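Local coordinates for cytochrome c' (Rhodopseudomonas palustris, PDB 1MQV), which is an electron-transport c-type cytochrome whose high-spin heme has no sixth ligand, although its exact function is not known, at residues 66-71 with 119-123; 32-38 with 93-99. The protein carries 3 engineered substitutions. One frame throughout, in Å; residues are numbered along the deposited sequence.

Contact 1: residues 66-71 with 119-123; sequences AALPKI and DFRAK. With HEC (heme c), chain C.
Phe-120, at the end of helix 99-120, meets loop residues 66-71 with both its ring and its carbonyl. CG1 of Ile-71 comes obliquely to the ring, 3.5 Å from Phe-120 CD1, while Lys-70 crosses it at about a right angle with CG near CE1. The Phe-120 torsion that places CG beside the backbone N (chi1 -56°) brings the ring to these two residues, and Phe-78 packs edge-to-face with it. The carbonyl of Phe-120 accepts a nearly straight bond from Leu-68 N (2.9 Å), the donor standing well above the carbonyl plane. Beyond this bond Leu-68 lays its branches along the outgoing chain: CD1 lies 3.5 Å from Arg-121 O, and CD2 touches the methyl of Ala-122. Lys-70 runs its CD past Asp-119 O at 3.5 Å; the carboxylate of Asp-119 is instead salt-bridged to Lys-77. Ala-66 completes the pairing, its O taking the N-H of Ala-122 in the carbonyl plane (2.8 Å), and its own N-H binds heme O1D at 2.7 Å. Between these bonds Arg-121 turns from the loop toward the heme, its extended chain laying one guanidinium face over C1A, with NH1 3.4 Å from that atom. Cut back to an alanine here, the chain is likely to leave this part of the porphyrin without its cationic cover beside His-117. The single beta bridge of Ala-67 with Arg-121 lies beside the propionate edge of the heme pocket of cytochrome c', whose iron ligand and covalent cysteines, Cys-113 and Cys-116, lie on helix 99-120.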
ATOM      1  N   ALA A  66      -2.452   2.410 -14.772  1.00 26.87           N
ATOM      2  CA  ALA A  66      -3.563   3.191 -14.269  1.00 22.05           C
ATOM      3  C   ALA A  66      -3.036   4.404 -13.513  1.00 30.93           C
ATOM      4  O   ALA A  66      -3.792   5.120 -12.896  1.00 28.28           O
ATOM      5  CB  ALA A  66      -4.439   2.334 -13.350  1.00 27.86           C
ATOM      6  N   ALA A  67      -1.729   4.602 -13.532  1.00 26.97           N
ATOM      7  CA  ALA A  67      -1.140   5.766 -12.883  1.00 26.76           C
ATOM      8  C   ALA A  67      -1.549   7.016 -13.649  1.00 38.01           C
ATOM      9  O   ALA A  67      -1.431   7.068 -14.866  1.00 28.90           O
ATOM     10  CB  ALA A  67       0.344   5.628 -12.871  1.00 21.61           C
ATOM     11  N   LEU A  68      -2.024   8.031 -12.933  1.00 25.98           N
ATOM     12  CA  LEU A  68      -2.450   9.268 -13.574  1.00 30.80           C
ATOM     13  C   LEU A  68      -1.293  10.241 -13.795  1.00 33.29           C
ATOM     14  O   LEU A  68      -0.341  10.286 -13.026  1.00 29.00           O
ATOM     15  CB  LEU A  68      -3.560   9.953 -12.737  1.00 26.04           C
ATOM     16  CG  LEU A  68      -4.819   9.111 -12.497  1.00 26.84           C
ATOM     17  CD1 LEU A  68      -5.794   9.876 -11.583  1.00 27.65           C
ATOM     18  CD2 LEU A  68      -5.486   8.777 -13.857  1.00 28.02           C
ATOM     19  N   PRO A  69      -1.366  11.059 -14.865  1.00 33.94           N
ATOM     20  CA  PRO A  69      -0.268  12.000 -15.098  1.00 38.44           C
ATOM     21  C   PRO A  69      -0.049  12.987 -13.954  1.00 30.76           C
ATOM     22  O   PRO A  69       1.057  13.515 -13.800  1.00 35.62           O
ATOM     23  CB  PRO A  69      -0.679  12.698 -16.400  1.00 52.43           C
ATOM     24  CG  PRO A  69      -1.499  11.647 -17.104  1.00 51.82           C
ATOM     25  CD  PRO A  69      -2.338  11.097 -15.975  1.00 55.08           C
ATOM     26  N   LYS A  70      -1.092  13.212 -13.152  1.00 30.29           N
ATOM     27  CA  LYS A  70      -1.040  14.135 -12.022  1.00 32.14           C
ATOM     28  C   LYS A  70       0.156  13.836 -11.123  1.00 36.30           C
ATOM     29  O   LYS A  70       0.728  14.731 -10.493  1.00 40.04           O
ATOM     30  CB  LYS A  70      -2.339  14.053 -11.233  1.00 27.41           C
ATOM     31  CG  LYS A  70      -2.442  15.097 -10.079  1.00 37.39           C
ATOM     32  CD  LYS A  70      -3.818  15.071  -9.412  1.00 55.60           C
ATOM     33  CE  LYS A  70      -3.894  16.023  -8.214  1.00 67.23           C
ATOM     34  NZ  LYS A  70      -3.721  17.455  -8.597  1.00 50.50           N
ATOM     35  N   ILE A  71       0.545  12.572 -11.082  1.00 27.88           N
ATOM     36  CA  ILE A  71       1.682  12.155 -10.282  1.00 26.02           C
ATOM     37  C   ILE A  71       2.913  13.022 -10.527  1.00 40.73           C
ATOM     38  O   ILE A  71       3.588  13.445  -9.586  1.00 31.48           O
ATOM     39  CB  ILE A  71       2.043  10.701 -10.614  1.00 23.56           C
ATOM     40  CG1 ILE A  71       0.897   9.801 -10.101  1.00 30.79           C
ATOM     41  CG2 ILE A  71       3.458  10.357 -10.054  1.00 23.53           C
ATOM     42  CD1 ILE A  71       0.975   8.343 -10.548  1.00 27.61           C
ATOM     43  N   ASP A 119      -6.313  10.560  -5.881  1.00 25.99           N
ATOM     44  CA  ASP A 119      -5.613  11.572  -6.638  1.00 24.20           C
ATOM     45  C   ASP A 119      -4.752  11.072  -7.776  1.00 35.42           C
ATOM     46  O   ASP A 119      -4.591  11.764  -8.789  1.00 33.04           O
ATOM     47  CB  ASP A 119      -4.673  12.408  -5.747  1.00 28.73           C
ATOM     48  CG  ASP A 119      -5.409  13.455  -4.877  1.00 37.38           C
ATOM     49  OD1 ASP A 119      -6.436  13.986  -5.326  1.00 31.33           O
ATOM     50  OD2 ASP A 119      -4.947  13.754  -3.742  1.00 30.83           O
ATOM     51  N   PHE A 120      -4.248   9.854  -7.652  1.00 20.96           N
ATOM     52  CA  PHE A 120      -3.238   9.381  -8.602  1.00 19.86           C
ATOM     53  C   PHE A 120      -3.476   8.072  -9.344  1.00 21.12           C
ATOM     54  O   PHE A 120      -2.575   7.638 -10.068  1.00 26.56           O
ATOM     55  CB  PHE A 120      -1.932   9.272  -7.811  1.00 25.77           C
ATOM     56  CG  PHE A 120      -1.528  10.566  -7.139  1.00 26.52           C
ATOM     57  CD1 PHE A 120      -1.136  11.656  -7.894  1.00 26.93           C
ATOM     58  CD2 PHE A 120      -1.521  10.691  -5.741  1.00 23.82           C
ATOM     59  CE1 PHE A 120      -0.729  12.870  -7.289  1.00 36.80           C
ATOM     60  CE2 PHE A 120      -1.116  11.893  -5.136  1.00 28.36           C
ATOM     61  CZ  PHE A 120      -0.717  12.984  -5.911  1.00 26.13           C
ATOM     62  N   ARG A 121      -4.646   7.461  -9.158  1.00 24.78           N
ATOM     63  CA  ARG A 121      -4.986   6.200  -9.815  1.00 29.70           C
ATOM     64  C   ARG A 121      -6.264   6.340 -10.634  1.00 34.68           C
ATOM     65  O   ARG A 121      -7.201   6.982 -10.218  1.00 27.41           O
ATOM     66  CB  ARG A 121      -5.166   5.091  -8.779  1.00 29.79           C
ATOM     67  CG  ARG A 121      -5.362   3.688  -9.372  1.00 27.37           C
ATOM     68  CD  ARG A 121      -5.890   2.729  -8.285  1.00 27.80           C
ATOM     69  NE  ARG A 121      -6.137   1.404  -8.821  1.00 49.90           N
ATOM     70  CZ  ARG A 121      -6.230   0.311  -8.077  1.00 77.25           C
ATOM     71  NH1 ARG A 121      -6.093   0.407  -6.765  1.00 28.66           N
ATOM     72  NH2 ARG A 121      -6.464  -0.873  -8.637  1.00 41.92           N
ATOM     73  N   ALA A 122      -6.288   5.763 -11.826  1.00 24.33           N
ATOM     74  CA  ALA A 122      -7.498   5.831 -12.631  1.00 31.82           C
ATOM     75  C   ALA A 122      -8.658   5.085 -11.936  1.00 33.47           C
ATOM     76  O   ALA A 122      -8.454   4.069 -11.257  1.00 40.00           O
ATOM     77  CB  ALA A 122      -7.225   5.237 -14.029  1.00 41.85           C
ATOM     78  N   LYS A 123      -9.871   5.607 -12.123  1.00 37.24           N
ATOM     79  CA  LYS A 123     -11.106   5.069 -11.533  1.00 42.23           C
ATOM     80  C   LYS A 123     -11.978   4.277 -12.501  1.00 61.23           C
ATOM     81  O   LYS A 123     -12.454   3.190 -12.104  1.00 70.22           O
ATOM     82  CB  LYS A 123     -11.931   6.216 -10.959  1.00 36.65           C
ATOM     83  CG  LYS A 123     -11.198   7.019  -9.931  1.00 63.52           C
ATOM     84  CD  LYS A 123     -12.104   8.023  -9.268  1.00 48.71           C
ATOM     85  CE  LYS A 123     -11.710   8.155  -7.810  1.00 51.24           C
ATOM     86  NZ  LYS A 123     -12.523   9.149  -7.074  1.00 80.16           N
TER
HETATM   87 FE   HEC C 150      -2.430   1.292  -4.849  1.00 22.98          FE
HETATM   88  CHA HEC C 150      -2.533   0.205  -8.034  1.00 30.81           C
HETATM   89  CHB HEC C 150      -3.578  -1.752  -3.790  1.00 25.45           C
HETATM   90  CHC HEC C 150      -1.623   2.065  -1.654  1.00 25.38           C
HETATM   91  CHD HEC C 150      -0.818   4.266  -5.875  1.00 19.77           C
HETATM   92  NA  HEC C 150      -2.975  -0.467  -5.762  1.00 20.82           N
HETATM   93  C1A HEC C 150      -2.930  -0.685  -7.105  1.00 24.93           C
HETATM   94  C2A HEC C 150      -3.382  -2.001  -7.368  1.00 19.12           C
HETATM   95  C3A HEC C 150      -3.729  -2.605  -6.154  1.00 21.06           C
HETATM   96  C4A HEC C 150      -3.445  -1.594  -5.159  1.00 18.34           C
HETATM   97  CMA HEC C 150      -4.293  -3.939  -5.780  1.00 23.52           C
HETATM   98  CAA HEC C 150      -3.551  -2.613  -8.753  1.00 24.96           C
HETATM   99  CBA HEC C 150      -2.261  -3.286  -9.166  1.00 17.59           C
HETATM  100  CGA HEC C 150      -2.437  -4.088 -10.462  1.00 30.40           C
HETATM  101  O1A HEC C 150      -2.570  -5.311 -10.364  1.00 26.20           O
HETATM  102  O2A HEC C 150      -2.440  -3.481 -11.551  1.00 28.51           O
HETATM  103  NB  HEC C 150      -2.592   0.384  -3.138  1.00 19.58           N
HETATM  104  C1B HEC C 150      -3.204  -0.820  -2.831  1.00 23.23           C
HETATM  105  C2B HEC C 150      -3.350  -1.051  -1.377  1.00 28.20           C
HETATM  106  C3B HEC C 150      -2.811   0.021  -0.780  1.00 21.32           C
HETATM  107  C4B HEC C 150      -2.304   0.900  -1.874  1.00 18.90           C
HETATM  108  CMB HEC C 150      -4.053  -2.298  -0.759  1.00 20.99           C
HETATM  109  CAB HEC C 150      -2.720   0.321   0.649  1.00 21.14           C
HETATM  110  CBB HEC C 150      -2.234  -0.587   1.602  1.00 23.49           C
HETATM  111  NC  HEC C 150      -1.380   2.782  -3.980  1.00 24.39           N
HETATM  112  C1C HEC C 150      -1.160   2.968  -2.616  1.00 22.03           C
HETATM  113  C2C HEC C 150      -0.525   4.201  -2.349  1.00 22.29           C
HETATM  114  C3C HEC C 150      -0.298   4.878  -3.520  1.00 22.42           C
HETATM  115  C4C HEC C 150      -0.863   3.942  -4.540  1.00 18.51           C
HETATM  116  CMC HEC C 150      -0.306   4.808  -0.922  1.00 18.74           C
HETATM  117  CAC HEC C 150       0.237   6.195  -3.834  1.00 22.13           C
HETATM  118  CBC HEC C 150       1.135   6.828  -2.855  1.00 20.89           C
HETATM  119  ND  HEC C 150      -1.792   2.132  -6.586  1.00 21.45           N
HETATM  120  C1D HEC C 150      -1.278   3.368  -6.885  1.00 17.95           C
HETATM  121  C2D HEC C 150      -1.191   3.592  -8.343  1.00 25.06           C
HETATM  122  C3D HEC C 150      -1.685   2.441  -8.910  1.00 15.91           C
HETATM  123  C4D HEC C 150      -2.038   1.519  -7.833  1.00 31.97           C
HETATM  124  CMD HEC C 150      -0.412   4.793  -8.955  1.00 23.54           C
HETATM  125  CAD HEC C 150      -1.718   2.166 -10.488  1.00 20.21           C
HETATM  126  CBD HEC C 150      -0.392   1.398 -10.771  1.00 18.57           C
HETATM  127  CGD HEC C 150      -0.186   1.256 -12.277  1.00 23.04           C
HETATM  128  O1D HEC C 150      -1.187   0.909 -12.920  1.00 23.67           O
HETATM  129  O2D HEC C 150       0.931   1.497 -12.776  1.00 28.62           O

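Contact 2: residues 32-38 with 93-99. Engineered in segment 32-38: Trp-32 (natural residue Phe).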
ATOM      1  N   TRP A  32      -8.458 -14.379  14.276  1.00 32.02           N
ATOM      2  CA  TRP A  32      -7.273 -13.560  14.514  1.00 31.99           C
ATOM      3  C   TRP A  32      -6.024 -14.454  14.467  1.00 41.75           C
ATOM      4  O   TRP A  32      -6.055 -15.592  14.963  1.00 32.04           O
ATOM      5  CB  TRP A  32      -7.379 -12.930  15.901  1.00 32.03           C
ATOM      6  CG  TRP A  32      -6.095 -12.456  16.424  1.00 31.96           C
ATOM      7  CD1 TRP A  32      -5.386 -12.997  17.451  1.00 36.73           C
ATOM      8  CD2 TRP A  32      -5.379 -11.288  16.008  1.00 31.09           C
ATOM      9  NE1 TRP A  32      -4.276 -12.237  17.708  1.00 36.21           N
ATOM     10  CE2 TRP A  32      -4.246 -11.182  16.832  1.00 38.56           C
ATOM     11  CE3 TRP A  32      -5.583 -10.313  15.013  1.00 29.86           C
ATOM     12  CZ2 TRP A  32      -3.319 -10.146  16.700  1.00 34.91           C
ATOM     13  CZ3 TRP A  32      -4.654  -9.277  14.887  1.00 21.78           C
ATOM     14  CH2 TRP A  32      -3.543  -9.210  15.717  1.00 33.18           C
ATOM     15  N   ASP A  33      -4.942 -13.950  13.868  1.00 25.99           N
ATOM     16  CA  ASP A  33      -3.692 -14.692  13.773  1.00 36.89           C
ATOM     17  C   ASP A  33      -2.647 -13.600  13.796  1.00 25.67           C
ATOM     18  O   ASP A  33      -2.493 -12.900  12.787  1.00 28.31           O
ATOM     19  CB  ASP A  33      -3.661 -15.461  12.443  1.00 26.42           C
ATOM     20  CG  ASP A  33      -2.427 -16.346  12.302  1.00 29.35           C
ATOM     21  OD1 ASP A  33      -1.296 -15.879  12.575  1.00 33.90           O
ATOM     22  OD2 ASP A  33      -2.601 -17.518  11.905  1.00 68.04           O
ATOM     23  N   GLN A  34      -1.962 -13.408  14.926  1.00 27.79           N
ATOM     24  CA  GLN A  34      -0.995 -12.320  15.017  1.00 28.56           C
ATOM     25  C   GLN A  34       0.116 -12.376  13.969  1.00 29.71           C
ATOM     26  O   GLN A  34       0.509 -11.352  13.408  1.00 25.99           O
ATOM     27  CB  GLN A  34      -0.367 -12.227  16.414  1.00 24.61           C
ATOM     28  CG  GLN A  34       0.777 -11.223  16.430  1.00 32.65           C
ATOM     29  CD  GLN A  34       0.956 -10.489  17.745  1.00 68.78           C
ATOM     30  OE1 GLN A  34       1.458  -9.361  17.765  1.00 69.10           O
ATOM     31  NE2 GLN A  34       0.566 -11.123  18.850  1.00 61.64           N
ATOM     32  N   ALA A  35       0.589 -13.582  13.684  1.00 25.62           N
ATOM     33  CA  ALA A  35       1.653 -13.780  12.713  1.00 28.44           C
ATOM     34  C   ALA A  35       1.226 -13.347  11.297  1.00 25.64           C
ATOM     35  O   ALA A  35       2.007 -12.718  10.567  1.00 25.75           O
ATOM     36  CB  ALA A  35       2.067 -15.259  12.717  1.00 29.83           C
ATOM     37  N   VAL A  36       0.011 -13.721  10.901  1.00 20.47           N
ATOM     38  CA  VAL A  36      -0.501 -13.346   9.578  1.00 21.85           C
ATOM     39  C   VAL A  36      -0.585 -11.831   9.447  1.00 23.45           C
ATOM     40  O   VAL A  36      -0.277 -11.277   8.408  1.00 23.00           O
ATOM     41  CB  VAL A  36      -1.930 -13.932   9.334  1.00 28.40           C
ATOM     42  CG1 VAL A  36      -2.570 -13.275   8.068  1.00 25.46           C
ATOM     43  CG2 VAL A  36      -1.843 -15.461   9.182  1.00 31.72           C
ATOM     44  N   VAL A  37      -1.033 -11.167  10.511  1.00 20.82           N
ATOM     45  CA  VAL A  37      -1.159  -9.714  10.499  1.00 17.48           C
ATOM     46  C   VAL A  37       0.210  -9.058  10.414  1.00 19.72           C
ATOM     47  O   VAL A  37       0.416  -8.136   9.625  1.00 21.89           O
ATOM     48  CB  VAL A  37      -1.910  -9.267  11.753  1.00 19.86           C
ATOM     49  CG1 VAL A  37      -1.899  -7.779  11.874  1.00 21.97           C
ATOM     50  CG2 VAL A  37      -3.323  -9.748  11.653  1.00 22.57           C
ATOM     51  N   GLN A  38       1.169  -9.554  11.195  1.00 20.19           N
ATOM     52  CA  GLN A  38       2.535  -9.021  11.156  1.00 22.08           C
ATOM     53  C   GLN A  38       3.135  -9.198   9.763  1.00 24.99           C
ATOM     54  O   GLN A  38       3.850  -8.318   9.247  1.00 21.92           O
ATOM     55  CB  GLN A  38       3.393  -9.768  12.146  1.00 24.05           C
ATOM     56  CG  GLN A  38       3.288  -9.227  13.539  1.00 33.54           C
ATOM     57  CD  GLN A  38       3.911  -7.838  13.645  1.00 60.77           C
ATOM     58  OE1 GLN A  38       3.264  -6.832  13.368  1.00 55.56           O
ATOM     59  NE2 GLN A  38       5.186  -7.785  14.023  1.00 59.46           N
ATOM     60  N   GLN A  93       2.934  -2.530  13.356  1.00 22.85           N
ATOM     61  CA  GLN A  93       3.525  -3.803  13.777  1.00 25.13           C
ATOM     62  C   GLN A  93       3.723  -3.706  15.270  1.00 29.58           C
ATOM     63  O   GLN A  93       3.658  -4.702  15.973  1.00 32.34           O
ATOM     64  CB  GLN A  93       4.864  -4.046  13.080  1.00 24.64           C
ATOM     65  CG  GLN A  93       4.676  -4.231  11.565  1.00 27.65           C
ATOM     66  CD  GLN A  93       5.985  -4.334  10.775  1.00 43.35           C
ATOM     67  OE1 GLN A  93       6.099  -3.775   9.687  1.00 45.77           O
ATOM     68  NE2 GLN A  93       6.951  -5.074  11.297  1.00 34.11           N
ATOM     69  N   GLY A  94       3.937  -2.490  15.755  1.00 29.61           N
ATOM     70  CA  GLY A  94       4.117  -2.308  17.179  1.00 31.60           C
ATOM     71  C   GLY A  94       2.800  -2.105  17.915  1.00 41.70           C
ATOM     72  O   GLY A  94       2.657  -2.532  19.063  1.00 39.99           O
ATOM     73  N   THR A  95       1.814  -1.484  17.263  1.00 30.28           N
ATOM     74  CA  THR A  95       0.539  -1.215  17.939  1.00 31.15           C
ATOM     75  C   THR A  95      -0.533  -2.288  17.801  1.00 36.73           C
ATOM     76  O   THR A  95      -1.445  -2.350  18.625  1.00 41.37           O
ATOM     77  CB  THR A  95      -0.057   0.118  17.474  1.00 26.25           C
ATOM     78  OG1 THR A  95      -0.424   0.034  16.088  1.00 50.68           O
ATOM     79  CG2 THR A  95       0.968   1.235  17.657  1.00 45.43           C
ATOM     80  N   ILE A  96      -0.462  -3.119  16.757  1.00 23.63           N
ATOM     81  CA  ILE A  96      -1.477  -4.171  16.606  1.00 21.80           C
ATOM     82  C   ILE A  96      -0.976  -5.509  17.177  1.00 32.94           C
ATOM     83  O   ILE A  96      -0.214  -6.247  16.554  1.00 29.78           O
ATOM     84  CB  ILE A  96      -1.913  -4.293  15.119  1.00 28.26           C
ATOM     85  CG1 ILE A  96      -2.605  -2.979  14.731  1.00 24.13           C
ATOM     86  CG2 ILE A  96      -2.902  -5.500  14.931  1.00 25.00           C
ATOM     87  CD1 ILE A  96      -3.027  -2.876  13.250  1.00 23.76           C
ATOM     88  N   LYS A  97      -1.454  -5.831  18.375  1.00 29.83           N
ATOM     89  CA  LYS A  97      -0.984  -7.010  19.093  1.00 33.90           C
ATOM     90  C   LYS A  97      -2.073  -8.044  19.419  1.00 39.68           C
ATOM     91  O   LYS A  97      -1.778  -9.136  19.933  1.00 32.62           O
ATOM     92  CB  LYS A  97      -0.336  -6.547  20.402  1.00 31.69           C
ATOM     93  CG  LYS A  97      -1.382  -6.030  21.393  0.20 26.71           C
ATOM     94  CD  LYS A  97      -0.779  -5.525  22.680  0.20 30.18           C
ATOM     95  CE  LYS A  97      -0.275  -4.111  22.515  0.20 24.53           C
ATOM     96  NZ  LYS A  97       0.333  -3.596  23.768  0.20 51.17           N
ATOM     97  N   ASP A  98      -3.322  -7.686  19.146  1.00 30.06           N
ATOM     98  CA  ASP A  98      -4.456  -8.572  19.391  1.00 28.72           C
ATOM     99  C   ASP A  98      -5.607  -8.112  18.528  1.00 23.31           C
ATOM    100  O   ASP A  98      -5.474  -7.095  17.869  1.00 23.91           O
ATOM    101  CB  ASP A  98      -4.857  -8.555  20.868  1.00 24.32           C
ATOM    102  CG  ASP A  98      -5.023  -7.153  21.436  1.00 50.68           C
ATOM    103  OD1 ASP A  98      -5.404  -6.225  20.702  1.00 27.60           O
ATOM    104  OD2 ASP A  98      -4.800  -6.984  22.655  1.00 36.88           O
ATOM    105  N   GLU A  99      -6.736  -8.830  18.555  1.00 22.53           N
ATOM    106  CA  GLU A  99      -7.879  -8.485  17.721  1.00 25.48           C
ATOM    107  C   GLU A  99      -8.456  -7.135  18.028  1.00 26.24           C
ATOM    108  O   GLU A  99      -8.857  -6.390  17.132  1.00 22.04           O
ATOM    109  CB  GLU A  99      -8.971  -9.550  17.811  1.00 26.66           C
ATOM    110  CG  GLU A  99     -10.116  -9.233  16.854  1.00 31.82           C
ATOM    111  CD  GLU A  99     -10.846 -10.463  16.405  1.00 61.42           C
ATOM    112  OE1 GLU A  99     -10.303 -11.577  16.606  1.00 47.96           O
ATOM    113  OE2 GLU A  99     -11.952 -10.314  15.843  1.00 49.78           O
TER
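Trp-32, an engineered residue that replaces the natural phenylalanine, lies over the backbone of Asp-98 and Glu-99. Its CB meets the carboxylate of Glu-99, 3.3 Å from OE1. With CG anti to the backbone N (chi1 161°), the indole reaches across the start of helix 99-120, and CD2 comes 3.8 Å from Glu-99 N, which stands over the centre of the ring system. Further along, NE1, CE2 and CZ2 pass above the Asp-98 backbone, CZ2 making the nearest approach of the ring atoms, 3.3 Å from Asp-98 CA. CE3, on the other flank of the six-membered ring, faces Glu-99 CA. The far end, CZ3 and CH2, rides over the Asp-98 carbonyl, with CH2 3.6 Å from O; CH2 also meets Ile-96 CG2 at 3.8 Å, the methyl lying near the plane at the ring edge. The opposite face of the indole is covered by Gln-34 N, so the ring is clamped between the backbones of both segments.

Past that edge, Val-37 CG1 touches the same Ile-96 methyl (3.9 Å), the two side chains crossing at about a right angle. Gln-34 swings its amide over the Lys-97 carbonyl, but the angle there is too poor for a bond. Two aspartates cap the helix starts: Asp-33 OD1 caps helix 34-50 by accepting from Val-36 N at 3.0 Å, and the side chain of Asp-98 caps helix 99-120 at a backbone N further along, its OD1 also bonded to Ser-101 OG. The contact therefore sets the beginning of helix 34-50 against the turn that joins helix 75-95 to helix 99-120. Met-25 of helix 4-27 touches Val-37, and Leu-102 of helix 99-120 touches both Trp-32 and Ile-96.

Contacts 1 and 2 lie on opposite sides of the chain's centre, their own centres about 32 Å apart, toward the two ends of the four-helix bundle. Both are partly buried, and both involve helix 99-120: contact 1 where it ends, contact 2 where it begins. Their chemistry differs accordingly. In 66-71 with 119-123, two backbone hydrogen bonds pair a loop with the chain leaving the helix, and the heme takes part directly. In 32-38 with 93-99, packing of an engineered indole and of aliphatic groups joins the start of helix 34-50 to the turn between helices 75-95 and 99-120, away from the annotated sites, while the capping bonds stay local to each helix start.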